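Local structure of amidohydrolase (Thermotoga maritima, 3OOQ) at residues Gly110-Val115 with Ile132-Ile137; Glu105-Gly110 with Ile310-Ala315; Ser64-Phe69 with Asp101-Arg106. The protein is a putative amidohydrolase that probably hydrolyses cyclic amide bonds, with allantoinase activity, the opening of the allantoin ring, as a tentative assignment. One frame throughout, in Å; residues are numbered along the deposited sequence.

Contact 1: Gly110-Val115 with Ile132-Ile137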
loop_
_atom_site.group_PDB
_atom_site.type_symbol
_atom_site.label_atom_id
_atom_site.label_comp_id
_atom_site.label_asym_id
_atom_site.label_seq_id
_atom_site.Cartn_x
_atom_site.Cartn_y
_atom_site.Cartn_z
ATOM N N GLY F 110 30.514 -35.972 -2.225
ATOM C CA GLY F 110 31.691 -35.105 -2.202
ATOM C C GLY F 110 32.558 -35.295 -0.965
ATOM O O GLY F 110 33.512 -34.550 -0.734
ATOM N N GLY F 111 32.204 -36.278 -0.150
ATOM C CA GLY F 111 33.041 -36.691 0.964
ATOM C C GLY F 111 32.835 -35.938 2.253
ATOM O O GLY F 111 33.664 -36.029 3.141
ATOM N N VAL F 112 31.725 -35.203 2.362
ATOM C CA VAL F 112 31.381 -34.466 3.575
ATOM C C VAL F 112 30.453 -35.286 4.470
ATOM O O VAL F 112 29.399 -35.763 4.030
ATOM C CB VAL F 112 30.698 -33.109 3.238
ATOM C CG1 VAL F 112 30.402 -32.327 4.516
ATOM C CG2 VAL F 112 31.599 -32.281 2.327
ATOM N N THR F 113 30.823 -35.436 5.737
ATOM C CA THR F 113 30.044 -36.294 6.625
ATOM C C THR F 113 29.400 -35.559 7.797
ATOM O O THR F 113 28.362 -35.984 8.293
ATOM C CB THR F 113 30.904 -37.458 7.172
ATOM O OG1 THR F 113 32.061 -36.920 7.824
ATOM C CG2 THR F 113 31.333 -38.386 6.048
ATOM N N SER F 114 30.015 -34.470 8.245
ATOM C CA SER F 114 29.523 -33.698 9.403
ATOM C C SER F 114 29.479 -32.206 9.084
ATOM O O SER F 114 30.345 -31.697 8.377
ATOM C CB SER F 114 30.429 -33.909 10.634
ATOM O OG SER F 114 30.406 -35.260 11.082
ATOM N N VAL F 115 28.485 -31.508 9.623
ATOM C CA VAL F 115 28.366 -30.064 9.439
ATOM C C VAL F 115 27.748 -29.437 10.674
ATOM O O VAL F 115 26.982 -30.080 11.404
ATOM C CB VAL F 115 27.462 -29.682 8.197
ATOM C CG1 VAL F 115 27.950 -30.354 6.910
ATOM C CG2 VAL F 115 26.014 -30.098 8.441
ATOM N N ILE F 132 25.715 -31.925 13.233
ATOM C CA ILE F 132 25.063 -33.174 12.906
ATOM C C ILE F 132 25.927 -33.979 11.949
ATOM O O ILE F 132 26.850 -33.447 11.319
ATOM C CB ILE F 132 23.629 -32.951 12.307
ATOM C CG1 ILE F 132 23.680 -32.137 11.006
ATOM C CG2 ILE F 132 22.712 -32.249 13.316
ATOM C CD1 ILE F 132 23.515 -32.945 9.765
ATOM N N LYS F 133 25.617 -35.265 11.850
ATOM C CA LYS F 133 26.235 -36.139 10.859
ATOM C C LYS F 133 25.140 -36.646 9.948
ATOM O O LYS F 133 24.006 -36.779 10.387
ATOM C CB LYS F 133 26.867 -37.345 11.532
ATOM C CG LYS F 133 28.024 -37.042 12.428
ATOM C CD LYS F 133 28.750 -38.347 12.721
ATOM C CE LYS F 133 29.730 -38.169 13.836
ATOM N NZ LYS F 133 30.544 -39.397 13.956
ATOM N N PHE F 134 25.486 -36.950 8.696
ATOM C CA PHE F 134 24.508 -37.419 7.711
ATOM C C PHE F 134 24.276 -38.926 7.853
ATOM O O PHE F 134 24.457 -39.669 6.893
ATOM C CB PHE F 134 24.983 -37.105 6.279
ATOM C CG PHE F 134 25.255 -35.643 6.014
ATOM C CD1 PHE F 134 24.371 -34.651 6.452
ATOM C CD2 PHE F 134 26.366 -35.264 5.259
ATOM C CE1 PHE F 134 24.622 -33.293 6.197
ATOM C CE2 PHE F 134 26.623 -33.910 4.998
ATOM C CZ PHE F 134 25.735 -32.921 5.472
ATOM N N ARG F 135 23.877 -39.367 9.049
ATOM C CA ARG F 135 23.783 -40.789 9.361
ATOM C C ARG F 135 22.391 -41.427 9.241
ATOM O O ARG F 135 22.293 -42.650 9.181
ATOM C CB ARG F 135 24.405 -41.121 10.742
ATOM C CG ARG F 135 24.077 -40.136 11.857
ATOM C CD ARG F 135 24.342 -40.715 13.257
ATOM N NE ARG F 135 25.651 -40.416 13.845
ATOM C CZ ARG F 135 25.853 -39.751 14.993
ATOM N NH1 ARG F 135 24.841 -39.278 15.707
ATOM N NH2 ARG F 135 27.091 -39.563 15.437
ATOM N N SER F 136 21.329 -40.624 9.203
ATOM C CA SER F 136 19.975 -41.161 9.338
ATOM C C SER F 136 18.928 -40.123 8.895
ATOM O O SER F 136 19.208 -38.928 8.863
ATOM C CB SER F 136 19.748 -41.564 10.814
ATOM O OG SER F 136 18.397 -41.816 11.110
ATOM N N ILE F 137 17.728 -40.583 8.560
ATOM C CA ILE F 137 16.633 -39.658 8.289
ATOM C C ILE F 137 15.992 -39.205 9.586
ATOM O O ILE F 137 15.156 -38.314 9.596
ATOM C CB ILE F 137 15.581 -40.263 7.347
ATOM C CG1 ILE F 137 14.988 -41.533 7.962
ATOM C CG2 ILE F 137 16.209 -40.515 5.972
ATOM C CD1 ILE F 137 14.008 -42.208 7.070
#
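S114 and V115 pair with K133 and I132 as antiparallel strands of a buried beta hairpin, strand 112-117 against strand 125-133. V115 and I132 are the hydrogen-bonded pair: V115 N donates to I132 O, and I132 N returns a nearly straight bond (168°) to V115 O at 2.9 Å. S114 and K133 form the adjoining non-hydrogen-bonded pair. F134 N then donates to T113 O at 3.1 Å, carrying the pairing one residue further before the inverse gamma turn centred on F134 leads the chain away.

Strand 112-117 also runs parallel to strand 54-64, in keeping with the TIM-barrel clan to which the amidohydrolase family belongs. G111, just before it, is the C' residue of the Schellman motif that ends helix 103-108; at its positive phi a CB would jam against the preceding carbonyl oxygen.

V115 and I132 suit the buried face they share, where V115 CG2 lies alongside I132 CD1 at 4.0 Å. With CG anti to the carbonyl carbon (chi1 -57°), the F134 ring joins them; its side chain crosses that of V115 at about a right angle, CZ 3.7 Å from V115 CG1. V112 O meets the ring edge in plane, 3.3 Å from F134 CD2. I104, A107 and L108 of helix 103-108 also touch this ring, and a serine in its place would probably open a gap between V115 and that helix. On the face of S114 and K133, S114 OG lies 3.3 Å from K133 CG, while the extended lysine chain carries NZ away to salt bridges with D358, D360 and D381.

Contact 2: Glu105-Gly110 with Ile310-Ala315; sequences ERALAG and IPLEFA
A107 of helix 103-108 and G110, which follows it, rest with R106 against L312 and E313, a short 3-10 segment just before helix 315-321. The contact thus joins two helix-bearing connections of the TIM-barrel-like amidohydrolase fold, and no direct hydrogen bond crosses it.

The apolar part is small. A107 CB sits 3.7 Å from L312 CD2, and the short methyl of alanine lets the two backbones come close, with A107 CA and E313 CA 4.1 Å apart. L312 also touches I66, V112 and V115, so a branched, wholly apolar side chain fits this buried place.

The charged side chains touch through their aliphatic parts. R106 and E313 run side by side in the same direction, with E313 OE1 3.6 Å from R106 CB. Their charged ends do not meet: R106 NE and E313 OE2 stand 4.8 Å apart, too far for a salt bridge. R106 NH1 instead makes a salt bridge to E71, and E313 OE2 has a long, weak ion pair with R278 of the second subunit. E313 CG lies between its own backbone N and carbonyl carbon (chi1 60°), and is centred over one face of the F314 ring.

Backbone contacts supply the rest. E313 CB presses against R106 O, and G110 CA makes a CA-H...O contact with E313 O at 3.5 Å. Glycine is called for at position 110, since a CB there would clash with that same carbonyl oxygen. Water 1 links the two segments, donating to G110 O and to E313 O, each at 2.7 Å.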
loop_
_atom_site.group_PDB
_atom_site.type_symbol
_atom_site.label_atom_id
_atom_site.label_comp_id
_atom_site.label_asym_id
_atom_site.label_seq_id
_atom_site.Cartn_x
_atom_site.Cartn_y
_atom_site.Cartn_z
ATOM N N GLU F 105 22.724 -36.415 -0.022
ATOM C CA GLU F 105 23.359 -37.527 -0.722
ATOM C C GLU F 105 24.470 -36.973 -1.627
ATOM O O GLU F 105 25.482 -37.628 -1.877
ATOM C CB GLU F 105 22.322 -38.333 -1.531
ATOM C CG GLU F 105 22.783 -39.707 -1.961
ATOM C CD GLU F 105 22.649 -40.774 -0.867
ATOM O OE1 GLU F 105 22.352 -40.441 0.309
ATOM O OE2 GLU F 105 22.854 -41.969 -1.200
ATOM N N ARG F 106 24.269 -35.754 -2.114
ATOM C CA ARG F 106 25.257 -35.098 -2.959
ATOM C C ARG F 106 26.480 -34.673 -2.145
ATOM O O ARG F 106 27.601 -34.751 -2.642
ATOM C CB ARG F 106 24.635 -33.897 -3.688
ATOM C CG ARG F 106 23.621 -34.293 -4.765
ATOM C CD ARG F 106 22.925 -33.069 -5.358
ATOM N NE ARG F 106 22.007 -33.446 -6.435
ATOM C CZ ARG F 106 20.716 -33.110 -6.515
ATOM N NH1 ARG F 106 20.131 -32.337 -5.604
ATOM N NH2 ARG F 106 20.009 -33.533 -7.550
ATOM N N ALA F 107 26.271 -34.260 -0.894
ATOM C CA ALA F 107 27.394 -33.895 -0.000
ATOM C C ALA F 107 28.267 -35.114 0.378
ATOM O O ALA F 107 29.497 -35.025 0.413
ATOM C CB ALA F 107 26.886 -33.203 1.241
ATOM N N LEU F 108 27.607 -36.239 0.650
ATOM C CA LEU F 108 28.283 -37.521 0.848
ATOM C C LEU F 108 29.096 -37.917 -0.392
ATOM O O LEU F 108 30.245 -38.333 -0.267
ATOM C CB LEU F 108 27.268 -38.607 1.238
ATOM C CG LEU F 108 26.582 -38.468 2.614
ATOM C CD1 LEU F 108 25.369 -39.403 2.736
ATOM C CD2 LEU F 108 27.561 -38.720 3.774
ATOM N N ALA F 109 28.518 -37.767 -1.581
ATOM C CA ALA F 109 29.238 -37.991 -2.828
ATOM C C ALA F 109 30.438 -37.035 -3.029
ATOM O O ALA F 109 31.260 -37.255 -3.921
ATOM C CB ALA F 109 28.256 -37.932 -4.060
ATOM N N GLY F 110 30.514 -35.972 -2.225
ATOM C CA GLY F 110 31.691 -35.105 -2.202
ATOM C C GLY F 110 32.558 -35.295 -0.965
ATOM O O GLY F 110 33.512 -34.550 -0.734
ATOM N N ILE F 310 27.854 -22.117 -2.098
ATOM C CA ILE F 310 28.586 -23.134 -2.858
ATOM C C ILE F 310 28.049 -24.484 -2.416
ATOM O O ILE F 310 27.949 -24.749 -1.218
ATOM C CB ILE F 310 30.121 -23.086 -2.600
ATOM C CG1 ILE F 310 30.679 -21.689 -2.933
ATOM C CG2 ILE F 310 30.864 -24.189 -3.381
ATOM C CD1 ILE F 310 32.011 -21.406 -2.243
ATOM N N PRO F 311 27.669 -25.346 -3.374
ATOM C CA PRO F 311 27.119 -26.616 -2.914
ATOM C C PRO F 311 28.175 -27.391 -2.117
ATOM O O PRO F 311 29.343 -27.405 -2.482
ATOM C CB PRO F 311 26.758 -27.348 -4.209
ATOM C CG PRO F 311 26.571 -26.266 -5.224
ATOM C CD PRO F 311 27.536 -25.163 -4.832
ATOM N N LEU F 312 27.735 -28.024 -1.038
ATOM C CA LEU F 312 28.594 -28.764 -0.163
ATOM C C LEU F 312 29.318 -29.874 -0.913
ATOM O O LEU F 312 30.497 -30.148 -0.640
ATOM C CB LEU F 312 27.766 -29.319 0.997
ATOM C CG LEU F 312 28.491 -29.761 2.260
ATOM C CD1 LEU F 312 29.440 -28.685 2.787
ATOM C CD2 LEU F 312 27.459 -30.124 3.301
ATOM N N GLU F 313 28.628 -30.472 -1.890
ATOM C CA GLU F 313 29.216 -31.513 -2.731
ATOM C C GLU F 313 30.534 -31.066 -3.333
ATOM O O GLU F 313 31.364 -31.916 -3.706
ATOM C CB GLU F 313 28.257 -31.956 -3.848
ATOM C CG GLU F 313 27.832 -30.859 -4.828
ATOM C CD GLU F 313 26.721 -31.313 -5.773
ATOM O OE1 GLU F 313 26.802 -32.483 -6.253
ATOM O OE2 GLU F 313 25.780 -30.500 -6.033
ATOM N N PHE F 314 30.731 -29.750 -3.419
ATOM C CA PHE F 314 31.916 -29.197 -4.071
ATOM C C PHE F 314 32.978 -28.635 -3.111
ATOM O O PHE F 314 33.865 -27.884 -3.524
ATOM C CB PHE F 314 31.517 -28.153 -5.118
ATOM C CG PHE F 314 30.656 -28.706 -6.244
ATOM C CD1 PHE F 314 31.014 -29.879 -6.909
ATOM C CD2 PHE F 314 29.498 -28.034 -6.648
ATOM C CE1 PHE F 314 30.221 -30.390 -7.957
ATOM C CE2 PHE F 314 28.687 -28.531 -7.692
ATOM C CZ PHE F 314 29.049 -29.708 -8.347
ATOM N N ALA F 315 32.895 -29.019 -1.834
ATOM C CA ALA F 315 33.880 -28.602 -0.840
ATOM C C ALA F 315 35.330 -28.838 -1.308
ATOM O O ALA F 315 36.199 -27.965 -1.115
ATOM C CB ALA F 315 33.622 -29.296 0.490
HETATM O O HOH W 1 33.678 -32.303 -2.288
#

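Contact 3: Ser64-Phe69 with Asp101-Arg106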
loop_
_atom_site.group_PDB
_atom_site.type_symbol
_atom_site.label_atom_id
_atom_site.label_comp_id
_atom_site.label_asym_id
_atom_site.label_seq_id
_atom_site.Cartn_x
_atom_site.Cartn_y
_atom_site.Cartn_z
ATOM N N SER F 64 27.046 -24.208 7.843
ATOM C CA SER F 64 26.256 -24.677 6.708
ATOM C C SER F 64 24.765 -24.428 6.865
ATOM O O SER F 64 24.236 -24.406 7.982
ATOM C CB SER F 64 26.473 -26.186 6.522
ATOM O OG SER F 64 26.088 -26.582 5.225
ATOM N N HIS F 65 24.082 -24.315 5.734
ATOM C CA HIS F 65 22.628 -24.287 5.751
ATOM C C HIS F 65 22.003 -25.482 5.026
ATOM O O HIS F 65 20.816 -25.487 4.759
ATOM C CB HIS F 65 22.107 -22.945 5.233
ATOM C CG HIS F 65 22.853 -21.767 5.785
ATOM N ND1 HIS F 65 22.779 -21.396 7.112
ATOM C CD2 HIS F 65 23.720 -20.904 5.201
ATOM C CE1 HIS F 65 23.544 -20.338 7.317
ATOM N NE2 HIS F 65 24.129 -20.018 6.175
ATOM N N ILE F 66 22.797 -26.522 4.759
ATOM C CA ILE F 66 22.262 -27.752 4.166
ATOM C C ILE F 66 21.102 -28.272 5.011
ATOM O O ILE F 66 21.111 -28.154 6.239
ATOM C CB ILE F 66 23.352 -28.837 3.946
ATOM C CG1 ILE F 66 22.829 -29.937 3.005
ATOM C CG2 ILE F 66 23.853 -29.423 5.306
ATOM C CD1 ILE F 66 23.913 -30.685 2.235
ATOM N N GLY F 67 20.086 -28.814 4.356
ATOM C CA GLY F 67 18.906 -29.291 5.058
ATOM C C GLY F 67 17.939 -28.184 5.452
ATOM O O GLY F 67 16.739 -28.440 5.594
ATOM N N LEU F 68 18.447 -26.965 5.641
ATOM C CA LEU F 68 17.593 -25.800 5.959
ATOM C C LEU F 68 17.004 -25.130 4.719
ATOM O O LEU F 68 15.865 -24.651 4.737
ATOM C CB LEU F 68 18.364 -24.731 6.757
ATOM C CG LEU F 68 18.741 -24.972 8.213
ATOM C CD1 LEU F 68 19.305 -23.689 8.802
ATOM C CD2 LEU F 68 17.518 -25.367 9.004
ATOM N N PHE F 69 17.815 -25.060 3.673
ATOM C CA PHE F 69 17.447 -24.447 2.415
ATOM C C PHE F 69 17.417 -25.604 1.415
ATOM O O PHE F 69 18.404 -25.867 0.737
ATOM C CB PHE F 69 18.524 -23.406 2.077
ATOM C CG PHE F 69 18.202 -22.507 0.922
ATOM C CD1 PHE F 69 17.489 -22.968 -0.180
ATOM C CD2 PHE F 69 18.663 -21.186 0.918
ATOM C CE1 PHE F 69 17.205 -22.131 -1.264
ATOM C CE2 PHE F 69 18.395 -20.342 -0.163
ATOM C CZ PHE F 69 17.663 -20.818 -1.255
ATOM N N ASP F 101 16.746 -33.771 2.337
ATOM C CA ASP F 101 17.182 -32.786 1.356
ATOM C C ASP F 101 18.106 -33.532 0.386
ATOM O O ASP F 101 19.043 -34.183 0.827
ATOM C CB ASP F 101 17.916 -31.645 2.079
ATOM C CG ASP F 101 18.517 -30.598 1.141
ATOM O OD1 ASP F 101 18.377 -30.663 -0.103
ATOM O OD2 ASP F 101 19.164 -29.685 1.687
ATOM N N PRO F 102 17.820 -33.484 -0.930
ATOM C CA PRO F 102 18.684 -34.202 -1.896
ATOM C C PRO F 102 20.120 -33.699 -1.960
ATOM O O PRO F 102 20.994 -34.399 -2.499
ATOM C CB PRO F 102 17.983 -33.990 -3.250
ATOM C CG PRO F 102 16.982 -32.883 -3.030
ATOM C CD PRO F 102 16.641 -32.866 -1.572
ATOM N N ALA F 103 20.370 -32.500 -1.420
ATOM C CA ALA F 103 21.731 -31.986 -1.316
ATOM C C ALA F 103 22.616 -32.891 -0.436
ATOM O O ALA F 103 23.837 -32.864 -0.552
ATOM C CB ALA F 103 21.723 -30.559 -0.769
ATOM N N ILE F 104 21.987 -33.664 0.449
ATOM C CA ILE F 104 22.706 -34.458 1.448
ATOM C C ILE F 104 23.409 -35.680 0.856
ATOM O O ILE F 104 24.573 -35.941 1.180
ATOM C CB ILE F 104 21.800 -34.817 2.658
ATOM C CG1 ILE F 104 21.562 -33.546 3.495
ATOM C CG2 ILE F 104 22.442 -35.945 3.540
ATOM C CD1 ILE F 104 20.430 -33.626 4.517
ATOM N N GLU F 105 22.724 -36.415 -0.022
ATOM C CA GLU F 105 23.359 -37.527 -0.722
ATOM C C GLU F 105 24.470 -36.973 -1.627
ATOM O O GLU F 105 25.482 -37.628 -1.877
ATOM C CB GLU F 105 22.322 -38.333 -1.531
ATOM C CG GLU F 105 22.783 -39.707 -1.961
ATOM C CD GLU F 105 22.649 -40.774 -0.867
ATOM O OE1 GLU F 105 22.352 -40.441 0.309
ATOM O OE2 GLU F 105 22.854 -41.969 -1.200
ATOM N N ARG F 106 24.269 -35.754 -2.114
ATOM C CA ARG F 106 25.257 -35.098 -2.959
ATOM C C ARG F 106 26.480 -34.673 -2.145
ATOM O O ARG F 106 27.601 -34.751 -2.642
ATOM C CB ARG F 106 24.635 -33.897 -3.688
ATOM C CG ARG F 106 23.621 -34.293 -4.765
ATOM C CD ARG F 106 22.925 -33.069 -5.358
ATOM N NE ARG F 106 22.007 -33.446 -6.435
ATOM C CZ ARG F 106 20.716 -33.110 -6.515
ATOM N NH1 ARG F 106 20.131 -32.337 -5.604
ATOM N NH2 ARG F 106 20.009 -33.533 -7.550
HETATM O O HOH W 2 20.302 -27.757 0.603
#
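I66 meets D101, which precedes helix 103-108, and A103 and I104 within it; its branches divide the work. From CB, CG1 leaves anti to the backbone N (chi1 -165°), a course that directs it at the helix. CG1 is 3.9 Å from I104 CG1, an oblique crossing of two isoleucines, and it also lies near D101 OD2. CD1, the tip, comes 3.7 Å from A103 CB and lies close to A103 O, while L312 also touches it. The other branch, CG2, turns elsewhere and packs on V115 and F134. A beta-branched apolar residue suits such a place because its two arms serve two different neighbours.

The loop 64-69 follows strand 54-64, and H63 and H65 on either side of S64 match the HxH sequence motif of amidohydrolases, which in relatives supplies metal ligands at the end of the first barrel strand. Just beyond it the chain turns tightly, H65 O accepting from both L68 N and F69 N, and G67 adopts a positive phi that a residue with a side chain would find less comfortable.

D101 ties this turn to the helix. Its OD2 accepts from G67 N at 3.0 Å through the anti lone pair, the bond being somewhat bent (144°). OD1 takes A103 N, also at 3.0 Å but from well above the carboxylate plane, as a capping bond, and E71 N is a further donor to OD1. Aspartate suits the place because its two acceptor oxygens, on a short arm, serve both backbone N-H groups, and with several donors around it the group would probably stay charged. Water 2 links D101 to the loop, donating to D101 OD2 and, at 2.7 Å, to F69 O.

From the N terminus, the chain leaves strand 54-64 into 64-69, and contact 3 closes the following loop, which has no helix or strand, by bringing it back to the start of helix 103-108. Contact 2 begins on the same helix, sharing E105 and R106, and closes a far longer loop when the chain returns at 310-315. Contact 1 falls within that long loop, starting at G110, the residue it shares with contact 2, and closes the hairpin of strands 112-117 and 125-133. Contacts 3 and 1 therefore follow in series. Together the three join strand 54-64, helix 103-108, the hairpin and the entry to helix 315-321, with I66, A107, V115, F134 and L312 meeting between them.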